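Side-chain contacts in lipoprotein (Clostridium difficile, PDB 4OTE), which probably captures methionine outside the membrane as the lipid-tethered binding protein of an ABC-type uptake system: residues E211-K214 with V215-V219; Y92-S96 with V97-K101; P192-D195 with E196-N199. All blocks are in the same frame, centred on the assembly; numbering follows the deposited sequence.

Contact 1 of 3, residues E211-K214 with V215-V219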
loop_
_atom_site.group_PDB
_atom_site.type_symbol
_atom_site.label_atom_id
_atom_site.label_comp_id
_atom_site.label_asym_id
_atom_site.label_seq_id
_atom_site.Cartn_x
_atom_site.Cartn_y
_atom_site.Cartn_z
ATOM N N GLU A 211 -20.867 -13.845 -9.070
ATOM C CA GLU A 211 -19.949 -14.447 -10.029
ATOM C C GLU A 211 -18.832 -13.491 -10.461
ATOM O O GLU A 211 -17.719 -13.933 -10.740
ATOM C CB GLU A 211 -20.693 -14.981 -11.260
ATOM C CG GLU A 211 -19.768 -15.727 -12.218
ATOM C CD GLU A 211 -20.483 -16.703 -13.131
ATOM O OE1 GLU A 211 -21.531 -16.337 -13.705
ATOM O OE2 GLU A 211 -19.980 -17.837 -13.283
ATOM N N LYS A 212 -19.124 -12.194 -10.517
ATOM C CA LYS A 212 -18.131 -11.206 -10.946
ATOM C C LYS A 212 -16.962 -11.124 -9.969
ATOM O O LYS A 212 -15.804 -11.057 -10.382
ATOM C CB LYS A 212 -18.773 -9.830 -11.122
ATOM C CG LYS A 212 -19.731 -9.751 -12.300
ATOM C CD LYS A 212 -20.303 -8.351 -12.458
ATOM C CE LYS A 212 -21.187 -8.260 -13.691
ATOM N NZ LYS A 212 -21.638 -6.867 -13.953
ATOM N N ILE A 213 -17.269 -11.138 -8.676
ATOM C CA ILE A 213 -16.238 -11.098 -7.640
ATOM C C ILE A 213 -15.464 -12.411 -7.659
ATOM O O ILE A 213 -14.239 -12.434 -7.519
ATOM C CB ILE A 213 -16.860 -10.846 -6.247
ATOM C CG1 ILE A 213 -17.500 -9.454 -6.197
ATOM C CG2 ILE A 213 -15.826 -10.994 -5.137
ATOM C CD1 ILE A 213 -16.556 -8.313 -6.518
ATOM N N LYS A 214 -16.199 -13.497 -7.848
ATOM C CA LYS A 214 -15.625 -14.825 -7.975
ATOM C C LYS A 214 -14.648 -14.913 -9.151
ATOM O O LYS A 214 -13.546 -15.452 -9.007
ATOM C CB LYS A 214 -16.758 -15.828 -8.151
ATOM C CG LYS A 214 -16.360 -17.280 -8.071
ATOM C CD LYS A 214 -17.612 -18.142 -8.089
ATOM C CE LYS A 214 -17.503 -19.255 -9.109
ATOM N NZ LYS A 214 -16.374 -20.169 -8.792
ATOM N N VAL A 215 -15.049 -14.381 -10.304
ATOM C CA VAL A 215 -14.184 -14.362 -11.489
ATOM C C VAL A 215 -12.912 -13.553 -11.223
ATOM O O VAL A 215 -11.818 -13.980 -11.578
ATOM C CB VAL A 215 -14.920 -13.805 -12.733
ATOM C CG1 VAL A 215 -13.942 -13.330 -13.807
ATOM C CG2 VAL A 215 -15.855 -14.860 -13.310
ATOM N N LEU A 216 -13.068 -12.389 -10.604
ATOM C CA LEU A 216 -11.936 -11.507 -10.317
ATOM C C LEU A 216 -10.936 -12.151 -9.372
ATOM O O LEU A 216 -9.729 -12.081 -9.600
ATOM C CB LEU A 216 -12.415 -10.181 -9.721
ATOM C CG LEU A 216 -12.980 -9.145 -10.693
ATOM C CD1 LEU A 216 -13.521 -7.964 -9.901
ATOM C CD2 LEU A 216 -11.922 -8.685 -11.686
ATOM N N GLN A 217 -11.434 -12.779 -8.311
ATOM C CA GLN A 217 -10.550 -13.401 -7.334
ATOM C C GLN A 217 -9.912 -14.679 -7.868
ATOM O O GLN A 217 -8.823 -15.046 -7.431
ATOM C CB GLN A 217 -11.274 -13.639 -6.011
ATOM C CG GLN A 217 -11.626 -12.335 -5.306
ATOM C CD GLN A 217 -11.775 -12.489 -3.811
ATOM O OE1 GLN A 217 -10.935 -12.021 -3.047
ATOM N NE2 GLN A 217 -12.843 -13.149 -3.385
ATOM N N ASP A 218 -10.571 -15.334 -8.822
ATOM C CA ASP A 218 -9.972 -16.469 -9.523
ATOM C C ASP A 218 -8.757 -16.024 -10.329
ATOM O O ASP A 218 -7.663 -16.556 -10.145
ATOM C CB ASP A 218 -10.989 -17.164 -10.445
ATOM C CG ASP A 218 -11.836 -18.194 -9.717
ATOM O OD1 ASP A 218 -11.571 -18.452 -8.521
ATOM O OD2 ASP A 218 -12.763 -18.755 -10.347
ATOM N N VAL A 219 -8.936 -15.029 -11.197
ATOM C CA VAL A 219 -7.833 -14.590 -12.053
ATOM C C VAL A 219 -6.728 -13.908 -11.245
ATOM O O VAL A 219 -5.557 -14.017 -11.601
ATOM C CB VAL A 219 -8.288 -13.683 -13.221
ATOM C CG1 VAL A 219 -9.405 -14.354 -14.014
ATOM C CG2 VAL A 219 -8.719 -12.309 -12.732
#
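Val215 N gives its hydrogen to Glu211 O over 2.7 Å, the shortest of four i to i+4 backbone bonds in this stretch of α-helix. Leu216, Gln217 and Asp218 repeat the pattern with Lys212, Ile213 and Lys214, so every peptide oxygen of 211-214 is bonded within the helix, and the side chains four residues apart are brought together on its faces.

On one face the γ-carbon of Glu211 meets a methyl of Val215, CG to CG2 at 4.2 Å. Glu211 CG stands trans to the backbone N (chi1 -175°), and the extended chain crosses the valine obliquely at CG and carries the carboxylate outward, where OE1 is hydrogen-bonded to Tyr32 OH. Valine suits the buried side, where it also packs on Lys30 and Tyr32; its CG2 lies 3.3 Å from Glu211 O.

Ile213 and Gln217 run side by side, pointing the same way. The methyl Ile213 CG2 lies 4.1 Å from Gln217 NE2, a plain van der Waals touch, while Gln217 OE1 accepts a hydrogen bond from Lys80 N. Glutamine is apt here, as its side chain packs on Leu201 and Phe203 of strand 199-204 and its amide still meets a backbone group. Leu216, beside it, reaches Ile7 and Val9 of strand 6-12.

The exposed face is looser. Lys214 and Asp218 lie alongside each other, the lysine chain bent near its end, and NZ stands 4.2 Å from Asp218 OD2, beyond a salt bridge. These opposite charges should attract only modestly through solvent. Cohesion therefore rests on the backbone bonds and the apolar face laid on the sheet, with the charged pair probably adding a small electrostatic bonus.

Contact 2 of 3, residues Y92-S96 with V97-K101. With ZN (zinc ion), chain K; ZN (zinc ion), chain E.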
loop_
_atom_site.group_PDB
_atom_site.type_symbol
_atom_site.label_atom_id
_atom_site.label_comp_id
_atom_site.label_asym_id
_atom_site.label_seq_id
_atom_site.Cartn_x
_atom_site.Cartn_y
_atom_site.Cartn_z
ATOM N N TYR A 92 17.919 10.108 -1.026
ATOM C CA TYR A 92 18.864 10.618 -2.024
ATOM C C TYR A 92 20.209 11.001 -1.394
ATOM O O TYR A 92 21.137 11.381 -2.107
ATOM C CB TYR A 92 18.303 11.861 -2.733
ATOM C CG TYR A 92 17.142 11.641 -3.681
ATOM C CD1 TYR A 92 16.916 10.406 -4.291
ATOM C CD2 TYR A 92 16.287 12.696 -4.005
ATOM C CE1 TYR A 92 15.859 10.224 -5.166
ATOM C CE2 TYR A 92 15.230 12.521 -4.881
ATOM C CZ TYR A 92 15.022 11.285 -5.458
ATOM O OH TYR A 92 13.974 11.105 -6.330
ATOM N N LYS A 93 20.313 10.897 -0.071
ATOM C CA LYS A 93 21.453 11.457 0.656
ATOM C C LYS A 93 22.315 10.426 1.393
ATOM O O LYS A 93 23.498 10.667 1.610
ATOM C CB LYS A 93 20.949 12.535 1.617
ATOM C CG LYS A 93 20.198 13.646 0.897
ATOM C CD LYS A 93 19.734 14.743 1.832
ATOM C CE LYS A 93 18.908 15.774 1.080
ATOM N NZ LYS A 93 18.425 16.860 1.977
ATOM N N ILE A 94 21.730 9.289 1.773
ATOM C CA ILE A 94 22.479 8.199 2.409
ATOM C C ILE A 94 22.109 6.848 1.802
ATOM O O ILE A 94 21.035 6.696 1.220
ATOM C CB ILE A 94 22.241 8.157 3.933
ATOM C CG1 ILE A 94 20.751 7.987 4.254
ATOM C CG2 ILE A 94 22.780 9.425 4.586
ATOM C CD1 ILE A 94 20.458 7.791 5.726
ATOM N N LYS A 95 23.003 5.874 1.948
ATOM C CA LYS A 95 22.794 4.532 1.400
ATOM C C LYS A 95 22.470 3.483 2.468
ATOM O O LYS A 95 21.998 2.398 2.141
ATOM C CB LYS A 95 24.023 4.086 0.602
ATOM C CG LYS A 95 24.362 4.988 -0.577
ATOM C CD LYS A 95 24.834 4.192 -1.790
ATOM C CE LYS A 95 23.654 3.635 -2.575
ATOM N NZ LYS A 95 24.072 2.712 -3.667
ATOM N N SER A 96 22.733 3.798 3.732
ATOM C CA SER A 96 22.453 2.883 4.835
ATOM C C SER A 96 21.807 3.640 5.986
ATOM O O SER A 96 22.100 4.818 6.196
ATOM C CB SER A 96 23.752 2.228 5.316
ATOM O OG SER A 96 23.537 1.384 6.439
ATOM N N VAL A 97 20.939 2.958 6.734
ATOM C CA VAL A 97 20.352 3.537 7.948
ATOM C C VAL A 97 21.412 3.779 9.024
ATOM O O VAL A 97 21.191 4.565 9.940
ATOM C CB VAL A 97 19.212 2.673 8.546
ATOM C CG1 VAL A 97 18.101 2.467 7.532
ATOM C CG2 VAL A 97 19.736 1.336 9.059
ATOM N N ASP A 98 22.559 3.109 8.905
ATOM C CA ASP A 98 23.702 3.356 9.789
ATOM C C ASP A 98 24.259 4.781 9.678
ATOM O O ASP A 98 24.960 5.235 10.579
ATOM C CB ASP A 98 24.837 2.363 9.496
ATOM C CG ASP A 98 24.465 0.924 9.819
ATOM O OD1 ASP A 98 23.533 0.708 10.622
ATOM O OD2 ASP A 98 25.112 0.005 9.269
ATOM N N GLU A 99 23.954 5.473 8.579
ATOM C CA GLU A 99 24.507 6.804 8.315
ATOM C C GLU A 99 23.663 7.960 8.869
ATOM O O GLU A 99 24.022 9.122 8.679
ATOM C CB GLU A 99 24.727 6.985 6.809
ATOM C CG GLU A 99 25.706 5.974 6.226
ATOM C CD GLU A 99 26.014 6.213 4.759
ATOM O OE1 GLU A 99 25.091 6.116 3.922
ATOM O OE2 GLU A 99 27.192 6.476 4.435
ATOM N N PHE A 100 22.553 7.654 9.547
ATOM C CA PHE A 100 21.757 8.696 10.205
ATOM C C PHE A 100 22.578 9.389 11.298
ATOM O O PHE A 100 23.359 8.745 11.999
ATOM C CB PHE A 100 20.454 8.132 10.802
ATOM C CG PHE A 100 19.336 7.975 9.798
ATOM C CD1 PHE A 100 18.850 9.073 9.096
ATOM C CD2 PHE A 100 18.759 6.731 9.567
ATOM C CE1 PHE A 100 17.826 8.930 8.174
ATOM C CE2 PHE A 100 17.731 6.583 8.646
ATOM C CZ PHE A 100 17.264 7.684 7.949
ATOM N N LYS A 101 22.399 10.701 11.422
ATOM C CA LYS A 101 23.117 11.516 12.410
ATOM C C LYS A 101 22.196 12.600 12.971
ATOM O O LYS A 101 21.066 12.754 12.509
ATOM C CB LYS A 101 24.361 12.153 11.776
ATOM C CG LYS A 101 24.102 12.875 10.459
ATOM C CD LYS A 101 24.985 14.107 10.305
ATOM C CE LYS A 101 24.948 14.675 8.893
ATOM N NZ LYS A 101 23.574 14.830 8.335
HETATM ZN ZN ZN K . 23.296 -1.832 10.416
HETATM ZN ZN ZN E . 27.557 6.147 2.664
HETATM O O HOH W 1 25.147 -2.489 10.457
HETATM O O HOH W 2 20.815 -1.441 10.808
HETATM O O HOH W 3 23.235 -1.527 12.411
HETATM O O HOH W 4 22.053 -4.039 10.154
#
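Ser96 and Asp98 form an ST turn that opens the short 3-10 segment 97-99, in the surface loop between strands 88-90 and 105-109.

The hydrogen bonds come first. Ser96 OG, held trans to its own backbone nitrogen (chi1 177°), accepts the N-H of Asp98 at 3.2 Å, and Ser96 O accepts that of Glu99 at 3.1 Å from well above the carbonyl plane. A serine fits because its short hydroxyl can reach forward to the N-H two residues on. Glu99 answers in the other direction: its extended side chain runs back beside the preceding loop, and OE1 takes the N-H of Lys95 at 2.9 Å, nearly in line with its own C-O bond. Ser96 N adds a weak bond to the same oxygen. One carboxylate oxygen thus gathers two consecutive backbone N-H groups.

The apolar contact lies on the inner side. Ile94 holds CG1 between the backbone N and carbonyl carbon (chi1 58°), which directs CD1 over the centre of one face of the Phe100 ring, a CH-pi contact of 3.8 Å from CD1 to the centroid. The buried ring also touches Leu127 and Thr167, while Ile94 packs on Ile188 of strand 187-190. A flat aromatic ring and a slender isoleucine tip fit closely here.

Metal binding occupies the outer side, where acidic residues are at home. Glu99 OE2 binds one zinc ion, and Asp98 OD1 makes a long bond of 2.6 Å to another, which has four waters. One of those waters, 2.0 Å from the zinc, also donates a hydrogen bond to Asp98 OD2 at 2.8 Å, bridging ion and carboxylate.

Contact 3 of 3, residues P192-D195 with E196-N199. With MSE (selenomethionine), chain C.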
loop_
_atom_site.group_PDB
_atom_site.type_symbol
_atom_site.label_atom_id
_atom_site.label_comp_id
_atom_site.label_asym_id
_atom_site.label_seq_id
_atom_site.Cartn_x
_atom_site.Cartn_y
_atom_site.Cartn_z
ATOM N N PRO A 192 9.461 -5.649 7.090
ATOM C CA PRO A 192 9.301 -7.102 7.035
ATOM C C PRO A 192 8.015 -7.505 6.326
ATOM O O PRO A 192 7.060 -6.728 6.295
ATOM C CB PRO A 192 9.245 -7.521 8.513
ATOM C CG PRO A 192 9.655 -6.326 9.304
ATOM C CD PRO A 192 9.337 -5.132 8.465
ATOM N N ILE A 193 7.997 -8.707 5.761
ATOM C CA ILE A 193 6.783 -9.241 5.160
ATOM C C ILE A 193 5.775 -9.541 6.264
ATOM O O ILE A 193 6.089 -10.238 7.225
ATOM C CB ILE A 193 7.029 -10.542 4.362
ATOM C CG1 ILE A 193 8.132 -10.354 3.308
ATOM C CG2 ILE A 193 5.730 -11.022 3.723
ATOM C CD1 ILE A 193 7.974 -9.123 2.446
ATOM N N ASN A 194 4.571 -9.003 6.118
ATOM C CA ASN A 194 3.495 -9.221 7.072
ATOM C C ASN A 194 2.181 -9.294 6.300
ATOM O O ASN A 194 1.702 -8.275 5.818
ATOM C CB ASN A 194 3.472 -8.077 8.093
ATOM C CG ASN A 194 2.488 -8.312 9.229
ATOM O OD1 ASN A 194 1.626 -9.187 9.161
ATOM N ND2 ASN A 194 2.615 -7.518 10.283
ATOM N N ASP A 195 1.610 -10.493 6.176
ATOM C CA ASP A 195 0.424 -10.692 5.329
ATOM C C ASP A 195 -0.845 -10.048 5.897
ATOM O O ASP A 195 -1.873 -10.000 5.226
ATOM C CB ASP A 195 0.203 -12.181 5.006
ATOM C CG ASP A 195 -0.247 -12.999 6.205
ATOM O OD1 ASP A 195 -0.292 -12.466 7.332
ATOM O OD2 ASP A 195 -0.552 -14.196 6.015
ATOM N N GLU A 196 -0.771 -9.559 7.134
ATOM C CA GLU A 196 -1.830 -8.726 7.699
ATOM C C GLU A 196 -2.059 -7.487 6.828
ATOM O O GLU A 196 -3.180 -6.986 6.732
ATOM C CB GLU A 196 -1.475 -8.310 9.131
ATOM C CG GLU A 196 -2.610 -7.637 9.892
ATOM C CD GLU A 196 -2.228 -7.259 11.316
ATOM O OE1 GLU A 196 -1.371 -7.946 11.916
ATOM O OE2 GLU A 196 -2.793 -6.272 11.838
ATOM N N TYR A 197 -0.992 -7.014 6.186
ATOM C CA TYR A 197 -1.054 -5.852 5.308
ATOM C C TYR A 197 -1.073 -6.226 3.819
ATOM O O TYR A 197 -0.739 -5.408 2.959
ATOM C CB TYR A 197 0.118 -4.919 5.621
ATOM C CG TYR A 197 0.119 -4.457 7.060
ATOM C CD1 TYR A 197 -0.980 -3.789 7.590
ATOM C CD2 TYR A 197 1.212 -4.691 7.896
ATOM C CE1 TYR A 197 -0.998 -3.372 8.907
ATOM C CE2 TYR A 197 1.201 -4.273 9.217
ATOM C CZ TYR A 197 0.094 -3.610 9.713
ATOM O OH TYR A 197 0.062 -3.184 11.018
ATOM N N ALA A 198 -1.483 -7.453 3.515
ATOM C CA ALA A 198 -1.622 -7.879 2.128
ATOM C C ALA A 198 -2.730 -7.071 1.451
ATOM O O ALA A 198 -3.842 -6.974 1.972
ATOM C CB ALA A 198 -1.937 -9.365 2.056
ATOM N N ASN A 199 -2.409 -6.460 0.313
ATOM C CA ASN A 199 -3.420 -5.799 -0.499
ATOM C C ASN A 199 -4.359 -6.851 -1.063
ATOM O O ASN A 199 -3.982 -8.019 -1.216
ATOM C CB ASN A 199 -2.791 -4.997 -1.636
ATOM C CG ASN A 199 -2.015 -3.789 -1.144
ATOM O OD1 ASN A 199 -1.524 -3.766 -0.013
ATOM N ND2 ASN A 199 -1.898 -2.779 -1.993
HETATM N N MSE C 301 -0.032 -0.416 -1.369
HETATM C CA MSE C 301 -0.240 0.210 -0.020
HETATM C C MSE C 301 0.544 -0.557 0.987
HETATM O O MSE C 301 0.375 -1.773 1.122
HETATM O OXT MSE C 301 1.362 0.037 1.692
HETATM C CB MSE C 301 -1.705 0.233 0.412
HETATM C CG MSE C 301 -1.902 1.019 1.712
HETATM SE SE MSE C 301 -3.765 0.871 2.346
HETATM C CE MSE C 301 -4.580 2.012 0.978
#
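Asn194 OD1 accepts the backbone N-H of Glu196 at 3.2 Å, the defining bond of an Asx turn, and this is where the packing is close. Asn194 has CG trans to its backbone nitrogen (chi1 -173°), which lays the amide alongside the start of the turn, with Glu196 CB also 3.2 Å from OD1. Asn194 O meanwhile accepts Tyr197 N at 3.0 Å, and Asp195 O accepts Ala198 N at 3.1 Å, both from above the carbonyl plane. These i to i+3 bonds make two overlapping tight turns. Alanine suits the buried inner position, its small methyl resting 3.2 Å from Asp195 O and against Lys81 of strand 76-84.

The outer side is more open. The carboxylates of Asp195 and Glu196 are exposed, Glu196 stretched along Asn194 with its plane nearly perpendicular to the amide, and Asp195 with its CB bond directed away from the turn. Between these extremes, Asn194 ND2 comes obliquely to the Tyr197 ring, 3.7 Å from CE2, the two planes 64° apart. The approach is an ordinary van der Waals touch.

Outside the turn, Tyr197 makes a cation-pi contact with Lys117 of helix 112-124 and meets the ring of His61, a residue of the selenomethionine pocket. The loop leads from strand 187-190 of the five-stranded sheet into strand 199-204 of the other sheet, delivering Asn199 to the pocket as it crosses.

The three contacts are strung along a two-lobed binding protein, with contacts 1 and 2 on opposite sides of the chain's centre, their centres 44 Å apart. Contact 3 lies between them, its centre 22 Å from that of contact 1 and 26 Å from that of contact 2; nearest atoms are about 8 Å and 12 Å away, and none touch. Contact 3 alone includes a residue of the selenomethionine pocket, Asn199. Strand 199-204, which begins there, goes on to carry side chains that meet the helix of contact 1, while strand 187-190, just before contact 3, packs against contact 2. The loop 192-199 therefore joins the two remote regions beside the ligand.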